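PDB 3ASF: magnetosome protein MamA from Magnetospirillum gryphiswaldense, which is a tetratricopeptide-repeat protein associated with the magnetosome, probably acting as a scaffold for protein-protein interactions. Local coordinates for residues Val44-Gly49 / Glu63-Ser68; Val9-Lys14 / Val28-Gln33; Val108-Arg113 / Gly138-Glu143. One frame throughout, in Å; residues are numbered along the deposited sequence.

Contact 1: Val44-Gly49 / Glu63-Ser68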
loop_
_atom_site.group_PDB
_atom_site.type_symbol
_atom_site.label_atom_id
_atom_site.label_comp_id
_atom_site.label_asym_id
_atom_site.label_seq_id
_atom_site.Cartn_x
_atom_site.Cartn_y
_atom_site.Cartn_z
ATOM N N VAL A 44 -0.849 17.790 -5.529
ATOM C CA VAL A 44 -0.742 17.458 -6.944
ATOM C C VAL A 44 0.184 16.287 -7.137
ATOM O O VAL A 44 -0.167 15.319 -7.798
ATOM C CB VAL A 44 -0.244 18.645 -7.812
ATOM C CG1 VAL A 44 0.257 18.156 -9.182
ATOM C CG2 VAL A 44 -1.361 19.666 -7.985
ATOM N N ALA A 45 1.374 16.370 -6.558
ATOM C CA ALA A 45 2.346 15.294 -6.722
ATOM C C ALA A 45 1.795 13.962 -6.251
ATOM O O ALA A 45 2.068 12.938 -6.862
ATOM C CB ALA A 45 3.604 15.601 -6.001
ATOM N N LEU A 46 1.016 13.981 -5.177
ATOM C CA LEU A 46 0.556 12.764 -4.549
ATOM C C LEU A 46 -0.385 12.031 -5.507
ATOM O O LEU A 46 -0.253 10.811 -5.727
ATOM C CB LEU A 46 -0.142 13.094 -3.231
ATOM C CG LEU A 46 -1.110 12.065 -2.663
ATOM C CD1 LEU A 46 -0.357 10.806 -2.211
ATOM C CD2 LEU A 46 -1.898 12.663 -1.508
ATOM N N HIS A 47 -1.318 12.777 -6.088
ATOM C CA HIS A 47 -2.287 12.174 -6.951
ATOM C C HIS A 47 -1.738 11.866 -8.322
ATOM O O HIS A 47 -2.025 10.793 -8.871
ATOM C CB HIS A 47 -3.528 13.013 -6.991
ATOM C CG HIS A 47 -4.237 13.021 -5.688
ATOM N ND1 HIS A 47 -3.815 13.796 -4.632
ATOM C CD2 HIS A 47 -5.277 12.286 -5.232
ATOM C CE1 HIS A 47 -4.598 13.570 -3.591
ATOM N NE2 HIS A 47 -5.492 12.657 -3.928
ATOM N N LEU A 48 -0.905 12.757 -8.847
ATOM C CA LEU A 48 -0.267 12.489 -10.126
ATOM C C LEU A 48 0.627 11.287 -9.953
ATOM O O LEU A 48 0.771 10.496 -10.889
ATOM C CB LEU A 48 0.560 13.672 -10.641
ATOM C CG LEU A 48 1.440 13.452 -11.899
ATOM C CD1 LEU A 48 0.707 12.727 -13.043
ATOM C CD2 LEU A 48 2.045 14.762 -12.441
ATOM N N GLY A 49 1.232 11.153 -8.770
ATOM C CA GLY A 49 2.114 10.016 -8.491
ATOM C C GLY A 49 1.334 8.715 -8.444
ATOM O O GLY A 49 1.755 7.701 -9.000
ATOM N N GLU A 63 9.172 8.042 -7.844
ATOM C CA GLU A 63 10.046 9.146 -7.521
ATOM C C GLU A 63 9.226 10.363 -7.151
ATOM O O GLU A 63 9.604 11.151 -6.283
ATOM C CB GLU A 63 10.929 9.447 -8.710
ATOM C CG GLU A 63 11.715 8.249 -9.160
ATOM C CD GLU A 63 12.699 8.582 -10.260
ATOM O OE1 GLU A 63 12.538 9.635 -10.928
ATOM O OE2 GLU A 63 13.646 7.787 -10.443
ATOM N N LEU A 64 8.079 10.506 -7.794
ATOM C CA LEU A 64 7.204 11.614 -7.465
ATOM C C LEU A 64 6.668 11.411 -6.046
ATOM O O LEU A 64 6.467 12.376 -5.306
ATOM C CB LEU A 64 6.076 11.684 -8.475
ATOM C CG LEU A 64 5.295 12.960 -8.709
ATOM C CD1 LEU A 64 6.199 14.165 -8.738
ATOM C CD2 LEU A 64 4.605 12.797 -10.025
ATOM N N LEU A 65 6.463 10.154 -5.658
ATOM C CA LEU A 65 5.961 9.882 -4.313
ATOM C C LEU A 65 7.060 10.098 -3.280
ATOM O O LEU A 65 6.811 10.650 -2.215
ATOM C CB LEU A 65 5.340 8.500 -4.217
ATOM C CG LEU A 65 4.004 8.416 -4.966
ATOM C CD1 LEU A 65 3.549 6.975 -5.166
ATOM C CD2 LEU A 65 2.940 9.210 -4.259
ATOM N N GLU A 66 8.279 9.723 -3.640
ATOM C CA GLU A 66 9.440 9.945 -2.793
ATOM C C GLU A 66 9.687 11.456 -2.511
ATOM O O GLU A 66 10.006 11.862 -1.381
ATOM C CB GLU A 66 10.658 9.263 -3.431
ATOM C CG GLU A 66 10.480 7.745 -3.558
ATOM C CD GLU A 66 11.636 7.008 -4.230
ATOM O OE1 GLU A 66 12.242 7.538 -5.193
ATOM O OE2 GLU A 66 11.934 5.867 -3.808
ATOM N N ARG A 67 9.513 12.268 -3.552
ATOM C CA ARG A 67 9.609 13.708 -3.451
ATOM C C ARG A 67 8.509 14.281 -2.557
ATOM O O ARG A 67 8.716 15.295 -1.872
ATOM C CB ARG A 67 9.542 14.333 -4.861
ATOM C CG ARG A 67 9.641 15.870 -4.930
ATOM C CD ARG A 67 10.877 16.413 -4.200
ATOM N NE ARG A 67 10.998 17.876 -4.290
ATOM C CZ ARG A 67 10.420 18.753 -3.468
ATOM N NH1 ARG A 67 10.599 20.046 -3.670
ATOM N NH2 ARG A 67 9.656 18.347 -2.457
ATOM N N SER A 68 7.341 13.647 -2.579
ATOM C CA SER A 68 6.209 14.111 -1.785
ATOM C C SER A 68 6.402 13.804 -0.298
ATOM O O SER A 68 5.934 14.565 0.564
ATOM C CB SER A 68 4.901 13.477 -2.259
ATOM O OG SER A 68 4.747 13.584 -3.660
#

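Contact 2: Val9-Lys14 / Val28-Gln33. With SO4 (sulfate ion), chain J.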
loop_
_atom_site.group_PDB
_atom_site.type_symbol
_atom_site.label_atom_id
_atom_site.label_comp_id
_atom_site.label_asym_id
_atom_site.label_seq_id
_atom_site.Cartn_x
_atom_site.Cartn_y
_atom_site.Cartn_z
ATOM N N VAL A 9 -6.271 26.042 -12.738
ATOM C CA VAL A 9 -7.190 25.631 -11.674
ATOM C C VAL A 9 -8.084 24.481 -12.117
ATOM O O VAL A 9 -8.408 23.622 -11.305
ATOM C CB VAL A 9 -8.071 26.796 -11.127
ATOM C CG1 VAL A 9 -9.450 26.814 -11.778
ATOM C CG2 VAL A 9 -8.237 26.665 -9.620
ATOM N N TYR A 10 -8.492 24.475 -13.389
ATOM C CA TYR A 10 -9.364 23.421 -13.898
ATOM C C TYR A 10 -8.595 22.131 -13.819
ATOM O O TYR A 10 -8.994 21.207 -13.118
ATOM C CB TYR A 10 -9.816 23.680 -15.341
ATOM C CG TYR A 10 -10.886 22.714 -15.831
ATOM C CD1 TYR A 10 -12.203 22.816 -15.373
ATOM C CD2 TYR A 10 -10.584 21.705 -16.748
ATOM C CE1 TYR A 10 -13.190 21.941 -15.811
ATOM C CE2 TYR A 10 -11.567 20.818 -17.191
ATOM C CZ TYR A 10 -12.869 20.944 -16.718
ATOM O OH TYR A 10 -13.852 20.080 -17.154
ATOM N N TYR A 11 -7.458 22.102 -14.507
ATOM C CA TYR A 11 -6.630 20.912 -14.561
ATOM C C TYR A 11 -6.239 20.365 -13.179
ATOM O O TYR A 11 -6.278 19.157 -12.988
ATOM C CB TYR A 11 -5.399 21.125 -15.457
ATOM C CG TYR A 11 -5.679 21.103 -16.959
ATOM C CD1 TYR A 11 -6.496 20.122 -17.535
ATOM C CD2 TYR A 11 -5.098 22.045 -17.809
ATOM C CE1 TYR A 11 -6.744 20.098 -18.915
ATOM C CE2 TYR A 11 -5.340 22.028 -19.188
ATOM C CZ TYR A 11 -6.161 21.050 -19.732
ATOM O OH TYR A 11 -6.398 21.031 -21.091
ATOM N N ARG A 12 -5.895 21.226 -12.220
ATOM C CA ARG A 12 -5.500 20.736 -10.886
ATOM C C ARG A 12 -6.673 20.238 -10.017
ATOM O O ARG A 12 -6.606 19.138 -9.476
ATOM C CB ARG A 12 -4.616 21.741 -10.120
ATOM C CG ARG A 12 -5.284 22.419 -8.923
ATOM C CD ARG A 12 -4.379 22.473 -7.700
ATOM N NE ARG A 12 -5.156 22.334 -6.467
ATOM C CZ ARG A 12 -4.642 22.055 -5.271
ATOM N NH1 ARG A 12 -3.339 21.888 -5.117
ATOM N NH2 ARG A 12 -5.442 21.941 -4.221
ATOM N N ASP A 13 -7.730 21.036 -9.883
ATOM C CA ASP A 13 -8.881 20.650 -9.069
ATOM C C ASP A 13 -9.471 19.353 -9.601
ATOM O O ASP A 13 -9.650 18.382 -8.862
ATOM C CB ASP A 13 -9.963 21.741 -9.082
ATOM C CG ASP A 13 -9.542 23.013 -8.346
ATOM O OD1 ASP A 13 -8.660 22.934 -7.462
ATOM O OD2 ASP A 13 -10.109 24.092 -8.651
ATOM N N LYS A 14 -9.750 19.362 -10.901
ATOM C CA LYS A 14 -10.395 18.261 -11.604
ATOM C C LYS A 14 -9.531 16.996 -11.614
ATOM O O LYS A 14 -10.016 15.897 -11.343
ATOM C CB LYS A 14 -10.703 18.695 -13.044
ATOM C CG LYS A 14 -11.738 17.867 -13.772
ATOM C CD LYS A 14 -13.145 18.335 -13.464
ATOM C CE LYS A 14 -14.090 17.924 -14.574
ATOM N NZ LYS A 14 -15.480 18.406 -14.339
ATOM N N VAL A 28 -3.694 11.584 -15.085
ATOM C CA VAL A 28 -2.356 11.805 -15.632
ATOM C C VAL A 28 -2.409 12.925 -16.650
ATOM O O VAL A 28 -1.636 13.875 -16.571
ATOM C CB VAL A 28 -1.772 10.575 -16.332
ATOM C CG1 VAL A 28 -0.510 10.943 -17.072
ATOM C CG2 VAL A 28 -1.472 9.475 -15.349
ATOM N N VAL A 29 -3.339 12.830 -17.590
ATOM C CA VAL A 29 -3.446 13.815 -18.661
ATOM C C VAL A 29 -3.542 15.240 -18.118
ATOM O O VAL A 29 -2.819 16.129 -18.577
ATOM C CB VAL A 29 -4.614 13.494 -19.618
ATOM C CG1 VAL A 29 -5.005 14.720 -20.438
ATOM C CG2 VAL A 29 -4.242 12.317 -20.531
ATOM N N MET A 30 -4.397 15.454 -17.126
ATOM C CA MET A 30 -4.468 16.772 -16.498
ATOM C C MET A 30 -3.269 17.172 -15.641
ATOM O O MET A 30 -2.678 18.226 -15.849
ATOM C CB MET A 30 -5.711 16.892 -15.657
ATOM C CG MET A 30 -6.896 16.436 -16.378
ATOM S SD MET A 30 -8.350 17.175 -15.686
ATOM C CE MET A 30 -9.572 16.432 -16.785
ATOM N N LEU A 31 -2.919 16.343 -14.669
ATOM C CA LEU A 31 -1.934 16.745 -13.670
ATOM C C LEU A 31 -0.537 16.925 -14.235
ATOM O O LEU A 31 0.243 17.698 -13.698
ATOM C CB LEU A 31 -1.930 15.762 -12.505
ATOM C CG LEU A 31 -2.834 16.113 -11.314
ATOM C CD1 LEU A 31 -3.841 17.216 -11.586
ATOM C CD2 LEU A 31 -3.520 14.876 -10.790
ATOM N N GLU A 32 -0.227 16.193 -15.304
ATOM C CA GLU A 32 0.993 16.391 -16.073
ATOM C C GLU A 32 1.192 17.870 -16.407
ATOM O O GLU A 32 2.315 18.389 -16.378
ATOM C CB GLU A 32 0.907 15.625 -17.380
ATOM C CG GLU A 32 1.580 14.278 -17.387
ATOM C CD GLU A 32 1.615 13.659 -18.786
ATOM O OE1 GLU A 32 0.826 14.072 -19.688
ATOM O OE2 GLU A 32 2.444 12.747 -18.979
ATOM N N GLN A 33 0.096 18.547 -16.708
ATOM C CA GLN A 33 0.169 19.927 -17.098
ATOM C C GLN A 33 0.251 20.898 -15.916
ATOM O O GLN A 33 0.523 22.079 -16.109
ATOM C CB GLN A 33 -0.993 20.260 -18.026
ATOM C CG GLN A 33 -0.987 19.421 -19.301
ATOM C CD GLN A 33 -2.262 19.562 -20.081
ATOM O OE1 GLN A 33 -2.955 18.578 -20.354
ATOM N NE2 GLN A 33 -2.593 20.795 -20.438
HETATM S S SO4 J . -16.383 14.960 -16.219
HETATM O O1 SO4 J . -15.102 15.044 -15.522
HETATM O O2 SO4 J . -17.026 16.278 -16.157
HETATM O O3 SO4 J . -16.153 14.591 -17.616
HETATM O O4 SO4 J . -17.208 13.938 -15.572
#

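Contact 3: Val108-Arg113 / Gly138-Glu143. With SO4 (sulfate ion), chain D; SO4 (sulfate ion), chain H.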
loop_
_atom_site.group_PDB
_atom_site.type_symbol
_atom_site.label_atom_id
_atom_site.label_comp_id
_atom_site.label_asym_id
_atom_site.label_seq_id
_atom_site.Cartn_x
_atom_site.Cartn_y
_atom_site.Cartn_z
ATOM N N VAL A 108 -6.443 0.900 12.468
ATOM C CA VAL A 108 -7.638 0.261 11.946
ATOM C C VAL A 108 -7.533 0.058 10.429
ATOM O O VAL A 108 -8.460 -0.428 9.808
ATOM C CB VAL A 108 -8.920 1.008 12.401
ATOM C CG1 VAL A 108 -9.421 2.004 11.327
ATOM C CG2 VAL A 108 -9.985 0.006 12.741
ATOM N N ASN A 109 -6.389 0.410 9.843
ATOM C CA ASN A 109 -6.178 0.192 8.418
ATOM C C ASN A 109 -5.643 -1.202 8.177
ATOM O O ASN A 109 -4.463 -1.485 8.412
ATOM C CB ASN A 109 -5.236 1.230 7.824
ATOM C CG ASN A 109 -5.048 1.054 6.330
ATOM O OD1 ASN A 109 -5.159 -0.059 5.798
ATOM N ND2 ASN A 109 -4.761 2.156 5.635
ATOM N N PHE A 110 -6.526 -2.055 7.671
ATOM C CA PHE A 110 -6.269 -3.473 7.494
ATOM C C PHE A 110 -5.263 -3.784 6.385
ATOM O O PHE A 110 -4.374 -4.635 6.541
ATOM C CB PHE A 110 -7.582 -4.202 7.220
ATOM C CG PHE A 110 -7.399 -5.597 6.705
ATOM C CD1 PHE A 110 -7.312 -6.688 7.588
ATOM C CD2 PHE A 110 -7.288 -5.830 5.338
ATOM C CE1 PHE A 110 -7.123 -7.999 7.105
ATOM C CE2 PHE A 110 -7.110 -7.133 4.836
ATOM C CZ PHE A 110 -7.032 -8.222 5.724
ATOM N N ASN A 111 -5.422 -3.133 5.249
ATOM C CA ASN A 111 -4.566 -3.409 4.095
ATOM C C ASN A 111 -3.091 -3.067 4.368
ATOM O O ASN A 111 -2.173 -3.859 4.079
ATOM C CB ASN A 111 -5.119 -2.623 2.913
ATOM C CG ASN A 111 -4.348 -2.846 1.654
ATOM O OD1 ASN A 111 -3.927 -3.957 1.349
ATOM N ND2 ASN A 111 -4.161 -1.779 0.901
ATOM N N VAL A 112 -2.860 -1.900 4.951
ATOM C CA VAL A 112 -1.526 -1.529 5.412
ATOM C C VAL A 112 -0.909 -2.627 6.289
ATOM O O VAL A 112 0.231 -3.086 6.066
ATOM C CB VAL A 112 -1.586 -0.247 6.217
ATOM C CG1 VAL A 112 -0.373 -0.125 7.118
ATOM C CG2 VAL A 112 -1.653 0.947 5.286
ATOM N N ARG A 113 -1.671 -3.090 7.274
ATOM C CA ARG A 113 -1.123 -4.104 8.163
ATOM C C ARG A 113 -0.854 -5.374 7.406
ATOM O O ARG A 113 0.186 -6.000 7.645
ATOM C CB ARG A 113 -2.003 -4.368 9.396
ATOM C CG ARG A 113 -1.481 -5.454 10.281
ATOM C CD ARG A 113 -0.099 -5.123 10.897
ATOM N NE ARG A 113 -0.165 -4.038 11.862
ATOM C CZ ARG A 113 0.786 -3.741 12.742
ATOM N NH1 ARG A 113 0.596 -2.735 13.576
ATOM N NH2 ARG A 113 1.907 -4.440 12.809
ATOM N N GLY A 138 -7.065 -9.797 13.638
ATOM C CA GLY A 138 -7.800 -9.162 14.715
ATOM C C GLY A 138 -8.756 -8.105 14.190
ATOM O O GLY A 138 -9.838 -7.924 14.742
ATOM N N LEU A 139 -8.365 -7.406 13.116
ATOM C CA LEU A 139 -9.245 -6.391 12.496
ATOM C C LEU A 139 -10.334 -7.007 11.618
ATOM O O LEU A 139 -11.417 -6.442 11.467
ATOM C CB LEU A 139 -8.460 -5.408 11.604
ATOM C CG LEU A 139 -7.387 -4.475 12.184
ATOM C CD1 LEU A 139 -6.487 -3.832 11.056
ATOM C CD2 LEU A 139 -8.000 -3.427 13.106
ATOM N N ARG A 140 -10.013 -8.130 10.986
ATOM C CA ARG A 140 -10.903 -8.769 10.010
ATOM C C ARG A 140 -10.793 -10.277 10.134
ATOM O O ARG A 140 -10.137 -10.915 9.314
ATOM C CB ARG A 140 -10.508 -8.386 8.586
ATOM C CG ARG A 140 -10.815 -6.975 8.248
ATOM C CD ARG A 140 -10.871 -6.832 6.781
ATOM N NE ARG A 140 -10.910 -5.432 6.415
ATOM C CZ ARG A 140 -10.740 -4.985 5.180
ATOM N NH1 ARG A 140 -10.531 -5.838 4.178
ATOM N NH2 ARG A 140 -10.786 -3.677 4.964
ATOM N N PRO A 141 -11.445 -10.861 11.142
ATOM C CA PRO A 141 -11.246 -12.285 11.381
ATOM C C PRO A 141 -11.850 -13.178 10.311
ATOM O O PRO A 141 -11.658 -14.381 10.344
ATOM C CB PRO A 141 -11.948 -12.522 12.725
ATOM C CG PRO A 141 -12.124 -11.117 13.316
ATOM C CD PRO A 141 -12.328 -10.244 12.138
ATOM N N ASN A 142 -12.594 -12.600 9.383
ATOM C CA ASN A 142 -13.232 -13.410 8.378
ATOM C C ASN A 142 -12.400 -13.467 7.124
ATOM O O ASN A 142 -12.868 -13.945 6.117
ATOM C CB ASN A 142 -14.623 -12.858 8.041
ATOM C CG ASN A 142 -15.732 -13.511 8.855
ATOM O OD1 ASN A 142 -15.509 -14.518 9.530
ATOM N ND2 ASN A 142 -16.944 -12.940 8.788
ATOM N N GLU A 143 -11.172 -12.972 7.179
ATOM C CA GLU A 143 -10.383 -12.786 5.970
ATOM C C GLU A 143 -9.410 -13.962 5.715
ATOM O O GLU A 143 -8.250 -13.969 6.148
ATOM C CB GLU A 143 -9.693 -11.417 6.014
ATOM C CG GLU A 143 -9.219 -10.923 4.677
ATOM C CD GLU A 143 -10.188 -9.997 3.961
ATOM O OE1 GLU A 143 -11.096 -9.416 4.605
ATOM O OE2 GLU A 143 -10.009 -9.831 2.727
HETATM S S SO4 D . -9.149 -4.091 1.281
HETATM O O1 SO4 D . -8.755 -3.306 0.113
HETATM O O2 SO4 D . -9.199 -3.153 2.413
HETATM O O3 SO4 D . -10.469 -4.703 1.036
HETATM O O4 SO4 D . -8.166 -5.164 1.473
HETATM S S SO4 H . -2.908 -2.167 -2.419
HETATM O O1 SO4 H . -1.656 -1.677 -3.000
HETATM O O2 SO4 H . -3.867 -1.061 -2.336
HETATM O O3 SO4 H . -3.444 -3.242 -3.269
HETATM O O4 SO4 H . -2.605 -2.700 -1.098
#

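Contact 1: Val44-Gly49 / Glu63-Ser68
L64 of helix 58-71 reaches across to A45, L48 and G49 of helix 42-54 and is the residue most covered by the opposite segment. Its CB faces the backbone of G49. CG then sits 3.7 Å from A45 O, and there the chain divides. CD1 goes to the methyl group of A45, with CB 4.0 Å away, while CD2 turns to L48 and lies 3.7 Å from its CG. A first torsion of -158°, with CG anti to the backbone N, directs this fork at the neighbouring helix, and the two leucine side chains cross at about a right angle. Antiparallel packing of consecutive helices is characteristic of the tetratricopeptide-repeat fold; here the segment axes lie at 155° and 8.5 Å apart. Small residues permit the close approach. G49 has no side chain to hold the helices apart, and its CA lies 5.4 Å from that of L64. At the next level S68 OG comes within 3.3 Å of A45 CB. This buried hydroxyl is satisfied inside its own helix by a 2.7 Å hydrogen bond from OG to L64 O, which also accepts from S68 N; the two donors approach from opposite faces of the carbonyl plane. L65 flanks the seam with its CD2 4.2 Å from L46 CD1, and its side chain also touches V81, L82 and T85 of helix 76-88. Beside L64, Y35 covers both that residue and L48, whereas F40 packs on A45 and S68.

Contact 2: Val9-Lys14 / Val28-Gln33
Y11 on helix 6-20 and M30 on helix 24-31 bring their CA atoms to 5.1 Å, and R12 and L31 follow at 6.0 Å, so the backbones come close at these two pairs. M30 does most of the filling from its side. Its CG stands anti to the carbonyl carbon (chi1 -48°) and the chain beyond is extended, which carries it past the Y11 ring at about a right angle and on to K14. CB meets Y11 CD1 at 3.8 Å, approaching the ring obliquely. SD lies farther along, in the ring plane at the edge, 5.3 Å from the ring centroid and 89° off the normal: a Met-aromatic contact of the edge type. The same sulfur is 3.9 Å from K14 CB. On the ring's face rests the Q33 side chain, displaced toward the rim, with its amide plane turned 55° from the ring. Along the backbone of helix 6-20, L31 places CD1 3.4 Å from Y11 O and also against R12 CA; L31 further touches L48 of helix 42-54. These are the first two helices of the chain, one against the other at the N-terminal end of the helical array. K14 bends at its second torsion, and its CB and CG stay on M30 while NZ leaves to donate a 3.2 Å hydrogen bond to O2 of a sulfate ion, probably from the crystallisation liquor. The R12 guanidinium forms a salt bridge with D41 and a long one with D13. With no hydrogen bond crossing between the segments, the joint depends on the fit of aromatic, thioether, aliphatic, amide and carbonyl surfaces.

Contact 3: Val108-Arg113 / Gly138-Glu143
The guanidinium of R140 lies flat on the ring of F110, the planes only 7° apart and the centres separated by 4.2 Å, in a cation-pi stack. R140 runs extended from CG to NE across one face of the ring, so that CD also makes a CH-pi contact there. With CG anti to the backbone N (chi1 166°), the F110 ring is placed toward segment 138-143. The outer edge of the same guanidinium holds a sulfate ion, probably from the crystallisation liquor: NH2 donates to O2 at 3.0 Å, and NH1 makes a weak bond to O3 at 3.3 Å. E143 touches the ring at its far end, CG being 3.6 Å from F110 CZ and its carboxylate plane turned 45° from the ring. A long salt bridge, 3.6 Å from R140 NH1 to E143 OE1, joins two of the residues around the ring. The site sits in a tetratricopeptide-repeat array, where the start of helix 110-122 meets the end of helix 126-139; R140 to E143 form a type I turn leading into helix 144-156, whose K145 and V146 also touch F110. The two methyls of L139 divide between F110 and V108: CD1 comes to 3.6 Å from F110 CA, while CD2 meets V108 CG2 at 4.0 Å. The start of the helix is held by N109 as N-cap, its OD1 accepting from V112 N from well above the carbonyl plane. Next along, N111 ND2 donates to O4 of a second sulfate at 2.7 Å, and N111 OD1 accepts from R115 NE.

Contacts 1 and 2 are neighbours, their centres 14 Å apart, because helix 42-54 follows helix 24-31 in the chain and packs on it. L48 joins them directly: while it meets L64 within contact 1, its CD2 lies 3.7 Å from L31 O of contact 2. V44 and R12 touch as well. Contact 3 stands on the opposite side of the chain's centre, about 27 Å from contact 1 and 34 Å from contact 2 between centres, with nearest atoms about 12 and 20 Å away. Along the chain contact 2 comes first, then contact 1, then contact 3. Contact 1 is buried, whereas contacts 2 and 3 lie at the surface, where K14, N111 and R140 bind sulfate ions.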